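Local coordinates for CoA-binding domain-containing protein (PDB 1IUK) that probably binds coenzyme A through a Rossmann-like domain, though its cellular role is not established, at residues 73-84 with 98-109; 85-93 with 109-118. All blocks are in the same frame, centred on the assembly; numbering follows the deposited sequence.

The two interactions alternate along the chain: 73-84, then 85-93, then 98-109, then 109-118, with F109 in both. Interaction 1 pairs strand 73-76 with strand 98-100 in the parallel sheet and joins the loops beyond their C-terminal ends. Interaction 2 packs helix 87-93 against helix 107-115, which follow these two strands. Their centres lie about 11 Å apart. V98 on L113 and L100 on E110 tie strand to helix, and R105 and E110 form a salt bridge between the two contacts. Together they make up two successive strand-helix units of the Rossmann-like fold, consistent with a CoA-binding domain.

Interaction 1. Residues 73-84 with 98-109; sequences ILDVFRPPSALM and VWLQSGIRHPEF
The F77 ring carries Q101 on one face. Q101 CG sits over the ring centre, 3.4 Å from the centroid, in a CH-pi contact, and the amide lies stacked on the ring with the planes 22° apart. The F109 ring receives L83 CB over one face, offset toward the rim, at 3.9 Å from its centroid. At the edge of the H106 ring, in its plane, ND1 accepts the backbone N-H of F109 at 3.0 Å. H106 is the N-cap residue of helix 107-115, and this is its capping bond. M84 crosses H106 at about a right angle, its CG 3.4 Å from H106 CE1, and its bent chain brings CE against E108 CG.

Q101 bends at chi2 (-75°), which turns its amide toward D75. NE2 then donates to the syn lone pair of D75 OD1, modelled at 2.5 Å, unusually short for such a pair, so the exact length is doubtful. With an alanine here, the buried D75 carboxylate would probably lose this donor and the F77 ring the methylene and amide lying over its face. D75 OD1 also lies 3.3 Å from W99 CD1.

Three backbone bonds join the strands: W99 N to L74 O, V76 N to W99 O and, just past the end of 98-100, Q101 N to V76 O. Farther on, I104 CD1 reaches R78 O, while I104 CG2 meets L83 CD1 at 3.7 Å.

The pairing is parallel, with D75 and W99 on one face and L74, V76, V98 and L100 on the other. Strand 73-76 is the middle strand of the five, between 15-19 and 98-100. L126 of helix 126-134 touches D75, W99 and Q101, and W99 NE1 bonds to R124 O. Helix 28-38 packs on D75 and F77 through V32.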
loop_
_atom_site.group_PDB
_atom_site.type_symbol
_atom_site.label_atom_id
_atom_site.label_comp_id
_atom_site.label_asym_id
_atom_site.label_seq_id
_atom_site.Cartn_x
_atom_site.Cartn_y
_atom_site.Cartn_z
ATOM N N ILE A 73 4.505 -3.977 -2.785
ATOM C CA ILE A 73 4.274 -2.814 -1.935
ATOM C C ILE A 73 2.861 -2.835 -1.378
ATOM O O ILE A 73 1.899 -3.045 -2.122
ATOM C CB ILE A 73 4.430 -1.484 -2.722
ATOM C CG1 ILE A 73 5.830 -1.413 -3.346
ATOM C CG2 ILE A 73 4.168 -0.287 -1.790
ATOM C CD1 ILE A 73 6.095 -0.129 -4.108
ATOM N N LEU A 74 2.738 -2.645 -0.067
ATOM C CA LEU A 74 1.417 -2.578 0.547
ATOM C C LEU A 74 1.222 -1.097 0.879
ATOM O O LEU A 74 1.845 -0.572 1.805
ATOM C CB LEU A 74 1.334 -3.425 1.828
ATOM C CG LEU A 74 -0.037 -3.353 2.524
ATOM C CD1 LEU A 74 -1.082 -4.038 1.672
ATOM C CD2 LEU A 74 0.039 -3.989 3.899
ATOM N N ASP A 75 0.395 -0.416 0.081
ATOM C CA ASP A 75 0.108 1.013 0.273
ATOM C C ASP A 75 -1.081 1.063 1.224
ATOM O O ASP A 75 -2.195 0.695 0.853
ATOM C CB ASP A 75 -0.254 1.640 -1.075
ATOM C CG ASP A 75 -0.126 3.157 -1.088
ATOM O OD1 ASP A 75 0.494 3.753 -0.178
ATOM O OD2 ASP A 75 -0.657 3.753 -2.048
ATOM N N VAL A 76 -0.818 1.509 2.449
ATOM C CA VAL A 76 -1.813 1.556 3.508
ATOM C C VAL A 76 -2.485 2.904 3.726
ATOM O O VAL A 76 -1.832 3.899 4.053
ATOM C CB VAL A 76 -1.177 1.098 4.858
ATOM C CG1 VAL A 76 -2.249 0.969 5.937
ATOM C CG2 VAL A 76 -0.461 -0.240 4.666
ATOM N N PHE A 77 -3.802 2.912 3.572
ATOM C CA PHE A 77 -4.588 4.119 3.773
ATOM C C PHE A 77 -5.439 4.028 5.047
ATOM O O PHE A 77 -6.118 4.995 5.408
ATOM C CB PHE A 77 -5.497 4.364 2.560
ATOM C CG PHE A 77 -4.762 4.861 1.335
ATOM C CD1 PHE A 77 -4.589 6.230 1.112
ATOM C CD2 PHE A 77 -4.239 3.961 0.413
ATOM C CE1 PHE A 77 -3.900 6.691 -0.020
ATOM C CE2 PHE A 77 -3.548 4.412 -0.720
ATOM C CZ PHE A 77 -3.382 5.783 -0.933
ATOM N N ARG A 78 -5.413 2.878 5.727
ATOM C CA ARG A 78 -6.206 2.719 6.958
ATOM C C ARG A 78 -5.577 3.530 8.088
ATOM O O ARG A 78 -4.356 3.591 8.208
ATOM C CB ARG A 78 -6.331 1.245 7.321
ATOM C CG ARG A 78 -6.821 0.396 6.148
ATOM C CD ARG A 78 -8.261 -0.065 6.295
ATOM N NE ARG A 78 -9.107 0.926 6.938
ATOM C CZ ARG A 78 -9.827 0.699 8.035
ATOM N NH1 ARG A 78 -9.809 -0.492 8.624
ATOM N NH2 ARG A 78 -10.573 1.667 8.547
ATOM N N PRO A 79 -6.412 4.181 8.926
ATOM C CA PRO A 79 -5.963 5.018 10.049
ATOM C C PRO A 79 -5.213 4.258 11.109
ATOM O O PRO A 79 -5.383 3.056 11.220
ATOM C CB PRO A 79 -7.250 5.647 10.586
ATOM C CG PRO A 79 -8.336 4.771 10.108
ATOM C CD PRO A 79 -7.880 4.111 8.841
ATOM N N PRO A 80 -4.381 4.957 11.913
ATOM C CA PRO A 80 -3.587 4.326 12.978
ATOM C C PRO A 80 -4.391 3.486 13.970
ATOM O O PRO A 80 -3.929 2.438 14.417
ATOM C CB PRO A 80 -2.881 5.503 13.650
ATOM C CG PRO A 80 -2.847 6.558 12.601
ATOM C CD PRO A 80 -4.151 6.411 11.874
ATOM N N SER A 81 -5.595 3.937 14.301
ATOM C CA SER A 81 -6.443 3.210 15.242
ATOM C C SER A 81 -7.021 1.907 14.671
ATOM O O SER A 81 -7.756 1.194 15.354
ATOM C CB SER A 81 -7.584 4.119 15.725
ATOM O OG SER A 81 -8.382 4.588 14.647
ATOM N N ALA A 82 -6.688 1.585 13.423
ATOM C CA ALA A 82 -7.196 0.364 12.796
ATOM C C ALA A 82 -6.061 -0.573 12.389
ATOM O O ALA A 82 -6.284 -1.714 11.998
ATOM C CB ALA A 82 -8.031 0.729 11.548
ATOM N N LEU A 83 -4.838 -0.089 12.494
ATOM C CA LEU A 83 -3.697 -0.866 12.051
ATOM C C LEU A 83 -3.396 -2.138 12.828
ATOM O O LEU A 83 -3.124 -3.171 12.225
ATOM C CB LEU A 83 -2.456 0.034 12.000
ATOM C CG LEU A 83 -2.545 1.231 11.030
ATOM C CD1 LEU A 83 -1.237 2.008 11.044
ATOM C CD2 LEU A 83 -2.851 0.734 9.628
ATOM N N MET A 84 -3.447 -2.078 14.153
ATOM C CA MET A 84 -3.144 -3.269 14.946
ATOM C C MET A 84 -4.042 -4.465 14.623
ATOM O O MET A 84 -3.587 -5.602 14.628
ATOM C CB MET A 84 -3.202 -2.936 16.433
ATOM C CG MET A 84 -1.965 -2.204 16.950
ATOM S SD MET A 84 -0.342 -2.857 16.406
ATOM C CE MET A 84 -0.148 -4.288 17.421
ATOM N N VAL A 98 6.070 -2.012 3.303
ATOM C CA VAL A 98 4.815 -1.450 3.802
ATOM C C VAL A 98 4.937 0.065 3.772
ATOM O O VAL A 98 5.872 0.646 4.319
ATOM C CB VAL A 98 4.486 -1.922 5.238
ATOM C CG1 VAL A 98 3.328 -1.107 5.815
ATOM C CG2 VAL A 98 4.110 -3.391 5.199
ATOM N N TRP A 99 3.972 0.693 3.111
ATOM C CA TRP A 99 3.954 2.143 2.938
ATOM C C TRP A 99 2.751 2.756 3.647
ATOM O O TRP A 99 1.617 2.579 3.198
ATOM C CB TRP A 99 3.873 2.459 1.434
ATOM C CG TRP A 99 4.096 3.902 1.065
ATOM C CD1 TRP A 99 3.236 4.951 1.266
ATOM C CD2 TRP A 99 5.274 4.457 0.465
ATOM N NE1 TRP A 99 3.810 6.121 0.834
ATOM C CE2 TRP A 99 5.061 5.849 0.339
ATOM C CE3 TRP A 99 6.493 3.913 0.024
ATOM C CZ2 TRP A 99 6.025 6.708 -0.211
ATOM C CZ3 TRP A 99 7.452 4.770 -0.522
ATOM C CH2 TRP A 99 7.209 6.152 -0.633
ATOM N N LEU A 100 2.988 3.463 4.746
ATOM C CA LEU A 100 1.883 4.100 5.456
ATOM C C LEU A 100 1.663 5.480 4.839
ATOM O O LEU A 100 2.573 6.321 4.833
ATOM C CB LEU A 100 2.209 4.246 6.940
ATOM C CG LEU A 100 2.538 2.940 7.672
ATOM C CD1 LEU A 100 2.711 3.243 9.166
ATOM C CD2 LEU A 100 1.433 1.894 7.426
ATOM N N GLN A 101 0.458 5.706 4.325
ATOM C CA GLN A 101 0.137 6.979 3.689
ATOM C C GLN A 101 0.149 8.181 4.641
ATOM O O GLN A 101 0.299 8.034 5.851
ATOM C CB GLN A 101 -1.203 6.854 2.969
ATOM C CG GLN A 101 -1.096 6.074 1.662
ATOM C CD GLN A 101 -0.444 6.895 0.550
ATOM O OE1 GLN A 101 -0.767 8.073 0.362
ATOM N NE2 GLN A 101 0.470 6.279 -0.188
ATOM N N SER A 102 0.012 9.377 4.074
ATOM C CA SER A 102 0.018 10.622 4.842
ATOM C C SER A 102 -0.878 10.634 6.082
ATOM O O SER A 102 -2.028 10.191 6.043
ATOM C CB SER A 102 -0.376 11.784 3.926
ATOM O OG SER A 102 0.546 11.907 2.854
ATOM N N GLY A 103 -0.337 11.151 7.180
ATOM C CA GLY A 103 -1.089 11.228 8.423
ATOM C C GLY A 103 -1.270 9.902 9.145
ATOM O O GLY A 103 -2.112 9.787 10.038
ATOM N N ILE A 104 -0.481 8.902 8.766
ATOM C CA ILE A 104 -0.587 7.603 9.388
ATOM C C ILE A 104 0.736 7.112 9.974
ATOM O O ILE A 104 1.670 6.793 9.240
ATOM C CB ILE A 104 -1.118 6.543 8.382
ATOM C CG1 ILE A 104 -2.526 6.935 7.907
ATOM C CG2 ILE A 104 -1.145 5.157 9.038
ATOM C CD1 ILE A 104 -2.981 6.227 6.640
ATOM N N ARG A 105 0.796 7.073 11.308
ATOM C CA ARG A 105 1.960 6.578 12.048
ATOM C C ARG A 105 1.422 5.692 13.174
ATOM O O ARG A 105 0.316 5.903 13.678
ATOM C CB ARG A 105 2.775 7.719 12.679
ATOM C CG ARG A 105 3.495 8.640 11.706
ATOM C CD ARG A 105 4.462 7.902 10.791
ATOM N NE ARG A 105 5.440 7.061 11.489
ATOM C CZ ARG A 105 6.509 7.512 12.140
ATOM N NH1 ARG A 105 6.755 8.811 12.198
ATOM N NH2 ARG A 105 7.362 6.664 12.702
ATOM N N HIS A 106 2.197 4.688 13.554
ATOM C CA HIS A 106 1.806 3.805 14.643
ATOM C C HIS A 106 3.008 3.006 15.094
ATOM O O HIS A 106 3.314 1.950 14.536
ATOM C CB HIS A 106 0.693 2.851 14.238
ATOM C CG HIS A 106 0.021 2.197 15.406
ATOM N ND1 HIS A 106 0.557 1.107 16.059
ATOM C CD2 HIS A 106 -1.129 2.499 16.058
ATOM C CE1 HIS A 106 -0.234 0.767 17.061
ATOM N NE2 HIS A 106 -1.263 1.594 17.082
ATOM N N PRO A 107 3.708 3.522 16.119
ATOM C CA PRO A 107 4.906 2.968 16.751
ATOM C C PRO A 107 4.929 1.452 16.905
ATOM O O PRO A 107 5.845 0.789 16.413
ATOM C CB PRO A 107 4.945 3.680 18.094
ATOM C CG PRO A 107 4.373 5.017 17.788
ATOM C CD PRO A 107 3.310 4.793 16.751
ATOM N N GLU A 108 3.930 0.904 17.591
ATOM C CA GLU A 108 3.896 -0.532 17.796
ATOM C C GLU A 108 3.769 -1.264 16.471
ATOM O O GLU A 108 4.496 -2.223 16.210
ATOM C CB GLU A 108 2.739 -0.930 18.721
ATOM C CG GLU A 108 2.351 -2.405 18.604
ATOM C CD GLU A 108 1.778 -2.990 19.881
ATOM O OE1 GLU A 108 1.134 -2.239 20.644
ATOM O OE2 GLU A 108 1.971 -4.204 20.119
ATOM N N PHE A 109 2.838 -0.817 15.634
ATOM C CA PHE A 109 2.624 -1.453 14.339
ATOM C C PHE A 109 3.901 -1.411 13.511
ATOM O O PHE A 109 4.270 -2.394 12.870
ATOM C CB PHE A 109 1.493 -0.738 13.595
ATOM C CG PHE A 109 1.153 -1.348 12.267
ATOM C CD1 PHE A 109 0.300 -2.447 12.189
ATOM C CD2 PHE A 109 1.679 -0.814 11.083
ATOM C CE1 PHE A 109 -0.030 -3.014 10.951
ATOM C CE2 PHE A 109 1.357 -1.375 9.843
ATOM C CZ PHE A 109 0.501 -2.475 9.774
#

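Interaction 2. Residues 85-93 with 109-118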
loop_
_atom_site.group_PDB
_atom_site.type_symbol
_atom_site.label_atom_id
_atom_site.label_comp_id
_atom_site.label_asym_id
_atom_site.label_seq_id
_atom_site.Cartn_x
_atom_site.Cartn_y
_atom_site.Cartn_z
ATOM N N ASP A 85 -5.310 -4.224 14.315
ATOM C CA ASP A 85 -6.212 -5.327 13.987
ATOM C C ASP A 85 -5.898 -5.917 12.617
ATOM O O ASP A 85 -6.421 -6.973 12.250
ATOM C CB ASP A 85 -7.667 -4.856 14.015
ATOM C CG ASP A 85 -8.125 -4.468 15.413
ATOM O OD1 ASP A 85 -7.573 -5.011 16.397
ATOM O OD2 ASP A 85 -9.033 -3.617 15.531
ATOM N N HIS A 86 -5.053 -5.229 11.852
ATOM C CA HIS A 86 -4.678 -5.703 10.518
ATOM C C HIS A 86 -3.319 -6.413 10.583
ATOM O O HIS A 86 -2.970 -7.180 9.686
ATOM C CB HIS A 86 -4.552 -4.522 9.522
ATOM C CG HIS A 86 -5.858 -4.008 8.981
ATOM N ND1 HIS A 86 -6.631 -4.721 8.089
ATOM C CD2 HIS A 86 -6.489 -2.821 9.156
ATOM C CE1 HIS A 86 -7.679 -3.994 7.738
ATOM N NE2 HIS A 86 -7.617 -2.837 8.371
ATOM N N LEU A 87 -2.559 -6.144 11.642
ATOM C CA LEU A 87 -1.226 -6.719 11.796
ATOM C C LEU A 87 -1.109 -8.190 11.437
ATOM O O LEU A 87 -0.187 -8.580 10.724
ATOM C CB LEU A 87 -0.695 -6.495 13.213
ATOM C CG LEU A 87 0.696 -5.852 13.330
ATOM C CD1 LEU A 87 1.244 -6.069 14.728
ATOM C CD2 LEU A 87 1.648 -6.421 12.293
ATOM N N PRO A 88 -2.015 -9.035 11.945
ATOM C CA PRO A 88 -1.947 -10.467 11.624
ATOM C C PRO A 88 -1.967 -10.772 10.126
ATOM O O PRO A 88 -1.150 -11.558 9.638
ATOM C CB PRO A 88 -3.161 -11.057 12.338
ATOM C CG PRO A 88 -3.469 -10.090 13.422
ATOM C CD PRO A 88 -3.106 -8.735 12.890
ATOM N N GLU A 89 -2.905 -10.166 9.397
ATOM C CA GLU A 89 -2.986 -10.402 7.954
ATOM C C GLU A 89 -1.808 -9.752 7.205
ATOM O O GLU A 89 -1.390 -10.233 6.150
ATOM C CB GLU A 89 -4.324 -9.895 7.405
ATOM C CG GLU A 89 -4.514 -8.396 7.474
ATOM C CD GLU A 89 -5.620 -7.896 6.546
ATOM O OE1 GLU A 89 -6.189 -8.708 5.782
ATOM O OE2 GLU A 89 -5.921 -6.685 6.578
ATOM N N VAL A 90 -1.276 -8.667 7.759
ATOM C CA VAL A 90 -0.136 -7.984 7.144
ATOM C C VAL A 90 1.092 -8.887 7.265
ATOM O O VAL A 90 1.761 -9.187 6.276
ATOM C CB VAL A 90 0.144 -6.609 7.835
ATOM C CG1 VAL A 90 1.509 -6.070 7.424
ATOM C CG2 VAL A 90 -0.947 -5.600 7.450
ATOM N N LEU A 91 1.375 -9.337 8.482
ATOM C CA LEU A 91 2.516 -10.215 8.712
ATOM C C LEU A 91 2.394 -11.513 7.923
ATOM O O LEU A 91 3.391 -12.054 7.462
ATOM C CB LEU A 91 2.648 -10.501 10.204
ATOM C CG LEU A 91 3.063 -9.277 11.033
ATOM C CD1 LEU A 91 2.913 -9.595 12.509
ATOM C CD2 LEU A 91 4.500 -8.878 10.713
ATOM N N ALA A 92 1.170 -12.004 7.746
ATOM C CA ALA A 92 0.938 -13.241 7.001
ATOM C C ALA A 92 1.210 -13.084 5.508
ATOM O O ALA A 92 1.786 -13.967 4.868
ATOM C CB ALA A 92 -0.487 -13.705 7.209
ATOM N N LEU A 93 0.773 -11.957 4.954
ATOM C CA LEU A 93 0.974 -11.683 3.540
ATOM C C LEU A 93 2.452 -11.440 3.258
ATOM O O LEU A 93 2.957 -11.808 2.190
ATOM C CB LEU A 93 0.171 -10.444 3.130
ATOM C CG LEU A 93 0.451 -9.828 1.750
ATOM C CD1 LEU A 93 -0.417 -10.514 0.705
ATOM C CD2 LEU A 93 0.165 -8.329 1.790
ATOM N N PHE A 109 2.838 -0.817 15.634
ATOM C CA PHE A 109 2.624 -1.453 14.339
ATOM C C PHE A 109 3.901 -1.411 13.511
ATOM O O PHE A 109 4.270 -2.394 12.870
ATOM C CB PHE A 109 1.493 -0.738 13.595
ATOM C CG PHE A 109 1.153 -1.348 12.267
ATOM C CD1 PHE A 109 0.300 -2.447 12.189
ATOM C CD2 PHE A 109 1.679 -0.814 11.083
ATOM C CE1 PHE A 109 -0.030 -3.014 10.951
ATOM C CE2 PHE A 109 1.357 -1.375 9.843
ATOM C CZ PHE A 109 0.501 -2.475 9.774
ATOM N N GLU A 110 4.577 -0.270 13.539
ATOM C CA GLU A 110 5.806 -0.100 12.777
ATOM C C GLU A 110 6.927 -0.946 13.347
ATOM O O GLU A 110 7.716 -1.529 12.601
ATOM C CB GLU A 110 6.203 1.373 12.765
ATOM C CG GLU A 110 5.231 2.243 11.958
ATOM C CD GLU A 110 5.520 3.718 12.094
ATOM O OE1 GLU A 110 6.701 4.098 11.944
ATOM O OE2 GLU A 110 4.577 4.496 12.357
ATOM N N LYS A 111 6.990 -1.020 14.674
ATOM C CA LYS A 111 8.013 -1.814 15.335
ATOM C C LYS A 111 7.811 -3.291 15.029
ATOM O O LYS A 111 8.780 -4.011 14.810
ATOM C CB LYS A 111 7.985 -1.594 16.849
ATOM C CG LYS A 111 9.033 -2.417 17.613
ATOM C CD LYS A 111 8.540 -2.823 19.012
ATOM C CE LYS A 111 9.666 -3.409 19.869
ATOM N NZ LYS A 111 10.968 -2.695 19.668
ATOM N N ALA A 112 6.560 -3.744 15.003
ATOM C CA ALA A 112 6.283 -5.150 14.716
ATOM C C ALA A 112 6.724 -5.539 13.314
ATOM O O ALA A 112 7.214 -6.650 13.089
ATOM C CB ALA A 112 4.801 -5.454 14.893
ATOM N N LEU A 113 6.548 -4.626 12.362
ATOM C CA LEU A 113 6.947 -4.908 10.985
ATOM C C LEU A 113 8.473 -4.951 10.869
ATOM O O LEU A 113 9.035 -5.809 10.174
ATOM C CB LEU A 113 6.364 -3.851 10.037
ATOM C CG LEU A 113 4.859 -3.952 9.749
ATOM C CD1 LEU A 113 4.481 -2.845 8.738
ATOM C CD2 LEU A 113 4.487 -5.332 9.201
ATOM N N LYS A 114 9.135 -4.028 11.558
ATOM C CA LYS A 114 10.597 -3.981 11.553
ATOM C C LYS A 114 11.133 -5.309 12.101
ATOM O O LYS A 114 11.976 -5.972 11.494
ATOM C CB LYS A 114 11.092 -2.829 12.436
ATOM C CG LYS A 114 12.574 -2.929 12.815
ATOM C CD LYS A 114 12.919 -2.059 14.027
ATOM C CE LYS A 114 13.992 -2.713 14.888
ATOM N NZ LYS A 114 13.403 -3.549 15.982
ATOM N N GLU A 115 10.624 -5.700 13.259
ATOM C CA GLU A 115 11.054 -6.940 13.869
ATOM C C GLU A 115 10.849 -8.137 12.931
ATOM O O GLU A 115 11.664 -9.059 12.916
ATOM C CB GLU A 115 10.341 -7.104 15.213
ATOM C CG GLU A 115 10.858 -6.077 16.220
ATOM C CD GLU A 115 10.143 -6.104 17.554
ATOM O OE1 GLU A 115 10.806 -5.819 18.574
ATOM O OE2 GLU A 115 8.927 -6.399 17.587
ATOM N N ALA A 116 9.796 -8.118 12.119
ATOM C CA ALA A 116 9.565 -9.212 11.179
ATOM C C ALA A 116 10.437 -9.099 9.912
ATOM O O ALA A 116 10.305 -9.895 8.977
ATOM C CB ALA A 116 8.093 -9.264 10.795
ATOM N N GLY A 117 11.333 -8.117 9.885
ATOM C CA GLY A 117 12.184 -7.931 8.721
ATOM C C GLY A 117 11.470 -7.318 7.513
ATOM O O GLY A 117 11.895 -7.503 6.370
ATOM N N ILE A 118 10.388 -6.585 7.755
ATOM C CA ILE A 118 9.633 -5.969 6.664
ATOM C C ILE A 118 9.871 -4.454 6.623
ATOM O O ILE A 118 9.548 -3.741 7.579
ATOM C CB ILE A 118 8.116 -6.252 6.816
ATOM C CG1 ILE A 118 7.873 -7.763 6.786
ATOM C CG2 ILE A 118 7.328 -5.551 5.688
ATOM C CD1 ILE A 118 6.453 -8.187 7.125
#
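L87 meets F109 with an unusual first torsion: chi1 is -128°, away from the staggered positions. This turn carries the leucine tip toward helix 107-115. L87 CG comes to 3.6 Å from F109 CD1, approaching the ring obliquely as the two side chains slide past each other in opposite directions. The CD1 branch of L87 goes on to A112 CB, also at 3.6 Å. V90 comes to the same ring from another side. Its CG2 lies at the ring edge, near the plane, 4.2 Å from F109 CZ.

The other V90 branch holds L113. With V90 CG1 anti to the backbone N (chi1 166°), this methyl reaches L113 CD2 at 3.5 Å, and the two side chains cross at about a right angle. L91 CD2 gathers three partners. It touches A116 CB at 3.6 Å and also meets L113 CD2 and I118 CD1.

The two segments are successive helices of the Rossmann-like fold, linked through strand 98-100. The axes of 87-93 and 109-115 come no closer than 11.0 Å, at 23° from parallel. The side chains of L87 and L91 span the distance between the helices to the small A112 and A116, and the side chains that meet are all apolar. L113 and I118 also pack on V98 of the sheet.

Helix 107-115 ends in a Schellman motif at G117, whose phi is positive. I118 N bonds back to L113 O, and G117 N to K114 O. H86 ND1 donates to E89 OE2 at 2.6 Å, three residues on, while E89 OE1 accepts from L64 N.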